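Local atomic coordinates of phosphoribosylamine--glycine ligase (Thermotoga maritima, PDB entry 1VKZ), a protein that catalyses the ATP-dependent joining of glycine to 5-phosphoribosylamine, giving glycinamide ribonucleotide, ADP and phosphate in de novo purine synthesis. Residues A[190-195]-A[275-280]; A[70-75]-A[92-97]. All blocks are in the same frame, centred on the assembly; numbering follows the deposited sequence.

Contact 1 of 2, residues A[190-195]-A[275-280]; sequences EFLAGN and MLHDGD
N195 and L276 form an antiparallel hydrogen-bonded pair where strand 195-204 starts against the end of strand 269-277, in the four-stranded antiparallel sheet of the ATP-grasp domain. L276 N donates to N195 O at 2.9 Å, nearly straight at 168°; the return bond from N195 N to L276 O is longer, 3.3 Å, and more bent. Just before the pair, G194 lays its CA against L276 O at 3.2 Å in a CA-H...O contact, an approach that leaves no room for a side chain. H277 adds a side-chain link, weak because of its angle of 122°: ND1 reaches A193 O, and the short 2.7 Å does not make up for the poor direction.

L192 carries the apolar side-chain contacts. Its CD2 methyl sits over one face of the H277 imidazole as a CH-pi contact, 4.1 Å from the ring centroid, while its CB meets M275 CG. Beyond H277 a type I' turn, H277 to D280, leads into strand 280-287, whose Y282 ring meets that of H277. Residues 190-195 fall in the range predicted to bind ATP, although the contact itself lies at the surface. The selenomethionine M275 starts with CG anti to its N (chi1 -177°) and then bends twice, which brings SE against the G194-N195 backbone, 3.5 Å from G194 C.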
loop_
_atom_site.group_PDB
_atom_site.type_symbol
_atom_site.label_atom_id
_atom_site.label_comp_id
_atom_site.label_asym_id
_atom_site.label_seq_id
_atom_site.Cartn_x
_atom_site.Cartn_y
_atom_site.Cartn_z
ATOM N N GLU A 190 20.602 -4.663 7.901
ATOM C CA GLU A 190 21.209 -5.910 7.532
ATOM C C GLU A 190 20.303 -6.538 6.486
ATOM O O GLU A 190 19.122 -6.749 6.742
ATOM C CB GLU A 190 21.311 -6.767 8.782
ATOM C CG GLU A 190 21.555 -8.232 8.549
ATOM C CD GLU A 190 21.294 -9.056 9.798
ATOM O OE1 GLU A 190 20.176 -8.936 10.416
ATOM O OE2 GLU A 190 22.231 -9.820 10.144
ATOM N N PHE A 191 20.852 -6.828 5.304
ATOM C CA PHE A 191 20.094 -7.472 4.234
ATOM C C PHE A 191 19.791 -8.877 4.642
ATOM O O PHE A 191 20.647 -9.543 5.210
ATOM C CB PHE A 191 20.863 -7.492 2.945
ATOM C CG PHE A 191 20.116 -8.103 1.795
ATOM C CD1 PHE A 191 19.082 -7.408 1.172
ATOM C CD2 PHE A 191 20.491 -9.372 1.290
ATOM C CE1 PHE A 191 18.397 -7.987 0.077
ATOM C CE2 PHE A 191 19.822 -9.948 0.200
ATOM C CZ PHE A 191 18.781 -9.247 -0.410
ATOM N N LEU A 192 18.545 -9.279 4.379
ATOM C CA LEU A 192 18.003 -10.583 4.715
ATOM C C LEU A 192 17.694 -11.375 3.448
ATOM O O LEU A 192 16.820 -11.011 2.664
ATOM C CB LEU A 192 16.714 -10.399 5.526
ATOM C CG LEU A 192 16.926 -9.742 6.887
ATOM C CD1 LEU A 192 15.599 -9.389 7.644
ATOM C CD2 LEU A 192 17.820 -10.615 7.739
ATOM N N ALA A 193 18.428 -12.459 3.228
ATOM C CA ALA A 193 18.004 -13.423 2.256
ATOM C C ALA A 193 16.583 -13.841 2.610
ATOM O O ALA A 193 16.233 -13.969 3.798
ATOM C CB ALA A 193 18.903 -14.595 2.277
ATOM N N GLY A 194 15.748 -14.005 1.586
ATOM C CA GLY A 194 14.429 -14.598 1.777
ATOM C C GLY A 194 13.415 -14.284 0.709
ATOM O O GLY A 194 13.722 -13.638 -0.293
ATOM N N ASN A 195 12.189 -14.729 0.962
ATOM C CA ASN A 195 11.037 -14.382 0.148
ATOM C C ASN A 195 10.241 -13.286 0.838
ATOM O O ASN A 195 9.860 -13.418 1.987
ATOM C CB ASN A 195 10.165 -15.607 -0.046
ATOM C CG ASN A 195 10.978 -16.841 -0.399
ATOM O OD1 ASN A 195 11.993 -16.754 -1.094
ATOM N ND2 ASN A 195 10.548 -17.993 0.100
HETATM N N MSE A 275 9.742 -10.232 5.394
HETATM C CA MSE A 275 10.746 -11.030 4.743
HETATM C C MSE A 275 10.776 -12.344 5.526
HETATM O O MSE A 275 11.079 -12.354 6.721
HETATM C CB MSE A 275 12.106 -10.333 4.839
HETATM C CG MSE A 275 13.215 -11.057 4.118
HETATM SE SE MSE A 275 12.779 -11.245 2.227
HETATM C CE MSE A 275 13.504 -9.459 1.581
ATOM N N LEU A 276 10.453 -13.446 4.860
ATOM C CA LEU A 276 10.562 -14.745 5.482
ATOM C C LEU A 276 11.986 -15.147 5.294
ATOM O O LEU A 276 12.439 -15.268 4.178
ATOM C CB LEU A 276 9.596 -15.760 4.852
ATOM C CG LEU A 276 8.117 -15.321 4.963
ATOM C CD1 LEU A 276 7.196 -16.284 4.222
ATOM C CD2 LEU A 276 7.654 -15.147 6.438
ATOM N N HIS A 277 12.687 -15.294 6.408
ATOM C CA HIS A 277 14.102 -15.563 6.434
ATOM C C HIS A 277 14.361 -16.615 7.500
ATOM O O HIS A 277 13.997 -16.435 8.652
ATOM C CB HIS A 277 14.841 -14.276 6.739
ATOM C CG HIS A 277 16.293 -14.462 7.017
ATOM N ND1 HIS A 277 17.170 -14.978 6.087
ATOM C CD2 HIS A 277 17.025 -14.195 8.124
ATOM C CE1 HIS A 277 18.381 -15.031 6.613
ATOM N NE2 HIS A 277 18.323 -14.550 7.843
ATOM N N ASP A 278 14.981 -17.719 7.103
ATOM C CA ASP A 278 15.262 -18.836 8.008
ATOM C C ASP A 278 14.058 -19.207 8.903
ATOM O O ASP A 278 14.184 -19.295 10.125
ATOM C CB ASP A 278 16.532 -18.545 8.835
ATOM C CG ASP A 278 17.820 -18.738 8.024
ATOM O OD1 ASP A 278 18.096 -19.880 7.606
ATOM O OD2 ASP A 278 18.611 -17.806 7.753
ATOM N N GLY A 279 12.896 -19.412 8.271
ATOM C CA GLY A 279 11.677 -19.853 8.961
ATOM C C GLY A 279 10.867 -18.758 9.657
ATOM O O GLY A 279 9.746 -18.999 10.098
ATOM N N ASP A 280 11.417 -17.557 9.779
ATOM C CA ASP A 280 10.779 -16.527 10.597
ATOM C C ASP A 280 10.497 -15.306 9.786
ATOM O O ASP A 280 11.281 -14.955 8.926
ATOM C CB ASP A 280 11.674 -16.142 11.783
ATOM C CG ASP A 280 11.937 -17.309 12.720
ATOM O OD1 ASP A 280 12.351 -18.377 12.224
ATOM O OD2 ASP A 280 11.754 -17.254 13.954
#

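Contact 2 of 2, residues A[70-75]-A[92-97]; sequences EEDIVI and NVFGPV
I73 is gripped through its backbone by the chain at N92-F94, a single backbone bridge on the edge strand 73-74 of the parallel, Rossmann-like sheet of the N domain. I73 N donates to N92 O, and F94 N to I73 O at 2.7 Å with an angle of 173°, so V93 is held between the two bonds. Packing is tight on the side of the V93 methyls: CG1, anti to the backbone N (chi1 178°), presses on I75 CG2 at 3.3 Å, closer than usual for two carbons, while CG2 rests on I73 CB at 3.8 Å. D72 turns its OD1 to F94 CB at 3.4 Å, and its OD2, buried here, has no partner in the model.

Toward exposed E70 the fit is looser. The E70 carboxylate and N92 amide planes stand 78° apart, and E70 OE2 lies 3.0 Å from N92 OD1, two acceptors that do not bond; E70 OE2 binds S91 OG instead, and N92 ND2 binds P69 O. V74 bonds through its backbone to H19 and L21 of strand 17-22, against which I73 and I75 also pack, while Y314 of helix 303-315 touches D72, N92 and F94.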
loop_
_atom_site.group_PDB
_atom_site.type_symbol
_atom_site.label_atom_id
_atom_site.label_comp_id
_atom_site.label_asym_id
_atom_site.label_seq_id
_atom_site.Cartn_x
_atom_site.Cartn_y
_atom_site.Cartn_z
ATOM N N GLU A 70 -20.025 12.619 12.505
ATOM C CA GLU A 70 -19.643 11.233 12.859
ATOM C C GLU A 70 -20.404 10.233 12.009
ATOM O O GLU A 70 -21.608 10.353 11.817
ATOM C CB GLU A 70 -19.822 10.895 14.324
ATOM C CG GLU A 70 -18.496 10.806 15.056
ATOM C CD GLU A 70 -17.863 12.170 15.258
ATOM O OE1 GLU A 70 -18.617 13.187 15.261
ATOM O OE2 GLU A 70 -16.618 12.210 15.424
ATOM N N GLU A 71 -19.677 9.204 11.605
ATOM C CA GLU A 71 -19.830 8.487 10.322
ATOM C C GLU A 71 -18.441 8.440 9.715
ATOM O O GLU A 71 -17.668 9.345 9.911
ATOM C CB GLU A 71 -20.794 9.143 9.338
ATOM C CG GLU A 71 -20.241 10.157 8.349
ATOM C CD GLU A 71 -21.402 10.911 7.698
ATOM O OE1 GLU A 71 -22.535 10.787 8.226
ATOM O OE2 GLU A 71 -21.218 11.644 6.700
ATOM N N ASP A 72 -18.155 7.409 8.941
ATOM C CA ASP A 72 -16.786 6.974 8.710
ATOM C C ASP A 72 -16.009 7.760 7.683
ATOM O O ASP A 72 -16.516 7.993 6.601
ATOM C CB ASP A 72 -16.752 5.491 8.334
ATOM C CG ASP A 72 -15.527 4.795 8.923
ATOM O OD1 ASP A 72 -14.552 5.517 9.222
ATOM O OD2 ASP A 72 -15.435 3.572 9.172
ATOM N N ILE A 73 -14.756 8.116 8.010
ATOM C CA ILE A 73 -13.765 8.609 7.019
ATOM C C ILE A 73 -12.628 7.614 6.876
ATOM O O ILE A 73 -11.930 7.324 7.866
ATOM C CB ILE A 73 -13.111 9.968 7.430
ATOM C CG1 ILE A 73 -14.140 10.956 7.928
ATOM C CG2 ILE A 73 -12.288 10.576 6.266
ATOM C CD1 ILE A 73 -15.132 11.339 6.935
ATOM N N VAL A 74 -12.413 7.121 5.647
ATOM C CA VAL A 74 -11.339 6.162 5.381
ATOM C C VAL A 74 -10.195 6.857 4.653
ATOM O O VAL A 74 -10.311 7.235 3.502
ATOM C CB VAL A 74 -11.790 4.920 4.601
ATOM C CG1 VAL A 74 -10.596 4.099 4.225
ATOM C CG2 VAL A 74 -12.785 4.068 5.406
ATOM N N ILE A 75 -9.087 7.032 5.350
ATOM C CA ILE A 75 -7.914 7.569 4.697
ATOM C C ILE A 75 -6.988 6.440 4.179
ATOM O O ILE A 75 -6.764 5.456 4.887
ATOM C CB ILE A 75 -7.209 8.447 5.646
ATOM C CG1 ILE A 75 -5.742 8.538 5.263
ATOM C CG2 ILE A 75 -7.357 7.962 7.093
ATOM C CD1 ILE A 75 -5.531 9.151 3.909
ATOM N N ASN A 92 -13.567 10.712 13.696
ATOM C CA ASN A 92 -14.158 10.276 12.435
ATOM C C ASN A 92 -13.341 9.380 11.531
ATOM O O ASN A 92 -13.846 8.616 10.675
ATOM C CB ASN A 92 -14.351 11.547 11.600
ATOM C CG ASN A 92 -15.719 11.904 11.493
ATOM O OD1 ASN A 92 -16.451 11.726 12.436
ATOM N ND2 ASN A 92 -16.129 12.379 10.331
ATOM N N VAL A 93 -12.052 9.602 11.625
ATOM C CA VAL A 93 -11.129 9.079 10.650
ATOM C C VAL A 93 -10.621 7.713 11.080
ATOM O O VAL A 93 -10.139 7.536 12.188
ATOM C CB VAL A 93 -9.993 10.096 10.414
ATOM C CG1 VAL A 93 -8.999 9.560 9.431
ATOM C CG2 VAL A 93 -10.603 11.453 9.943
ATOM N N PHE A 94 -10.787 6.733 10.215
ATOM C CA PHE A 94 -10.454 5.383 10.569
ATOM C C PHE A 94 -8.990 5.132 10.174
ATOM O O PHE A 94 -8.689 4.493 9.195
ATOM C CB PHE A 94 -11.433 4.373 9.935
ATOM C CG PHE A 94 -11.183 2.937 10.372
ATOM C CD1 PHE A 94 -11.101 2.621 11.725
ATOM C CD2 PHE A 94 -10.958 1.937 9.445
ATOM C CE1 PHE A 94 -10.842 1.324 12.126
ATOM C CE2 PHE A 94 -10.727 0.638 9.837
ATOM C CZ PHE A 94 -10.663 0.330 11.181
ATOM N N GLY A 95 -8.096 5.684 10.965
ATOM C CA GLY A 95 -6.720 5.553 10.742
ATOM C C GLY A 95 -6.027 6.176 11.894
ATOM O O GLY A 95 -6.612 6.954 12.586
ATOM N N PRO A 96 -4.767 5.823 12.116
ATOM C CA PRO A 96 -4.107 6.176 13.355
ATOM C C PRO A 96 -3.727 7.649 13.441
ATOM O O PRO A 96 -3.533 8.291 12.403
ATOM C CB PRO A 96 -2.868 5.290 13.319
ATOM C CG PRO A 96 -2.585 5.124 11.926
ATOM C CD PRO A 96 -3.876 5.056 11.223
ATOM N N VAL A 97 -3.600 8.163 14.663
ATOM C CA VAL A 97 -3.058 9.518 14.883
ATOM C C VAL A 97 -1.624 9.668 14.407
ATOM O O VAL A 97 -0.942 8.681 14.216
ATOM C CB VAL A 97 -3.128 9.948 16.382
ATOM C CG1 VAL A 97 -4.571 9.943 16.883
ATOM C CG2 VAL A 97 -2.262 9.089 17.273
#

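Overall arrangement
Going from the N terminus, strand 17-22 comes first, and strand 73-74 then joins its edge. Contact 2 closes a loop of 16 residues, without helix or strand and partly unmodelled, and holds the chain ahead of helix 98-105 against edge strand 73-74. Contact 1 opens only later: 190-195 leaves strand 186-190 of one antiparallel sheet for the next, and 275-280 returns 79 residues on, joining the start of strand 195-204 to the end of strand 269-277. The two loops therefore follow in series and neither nest nor cross. Contact 2 belongs to the N domain and contact 1 to the ATP-grasp domain; their centres lie 34 Å apart, on opposite sides of the chain's centre.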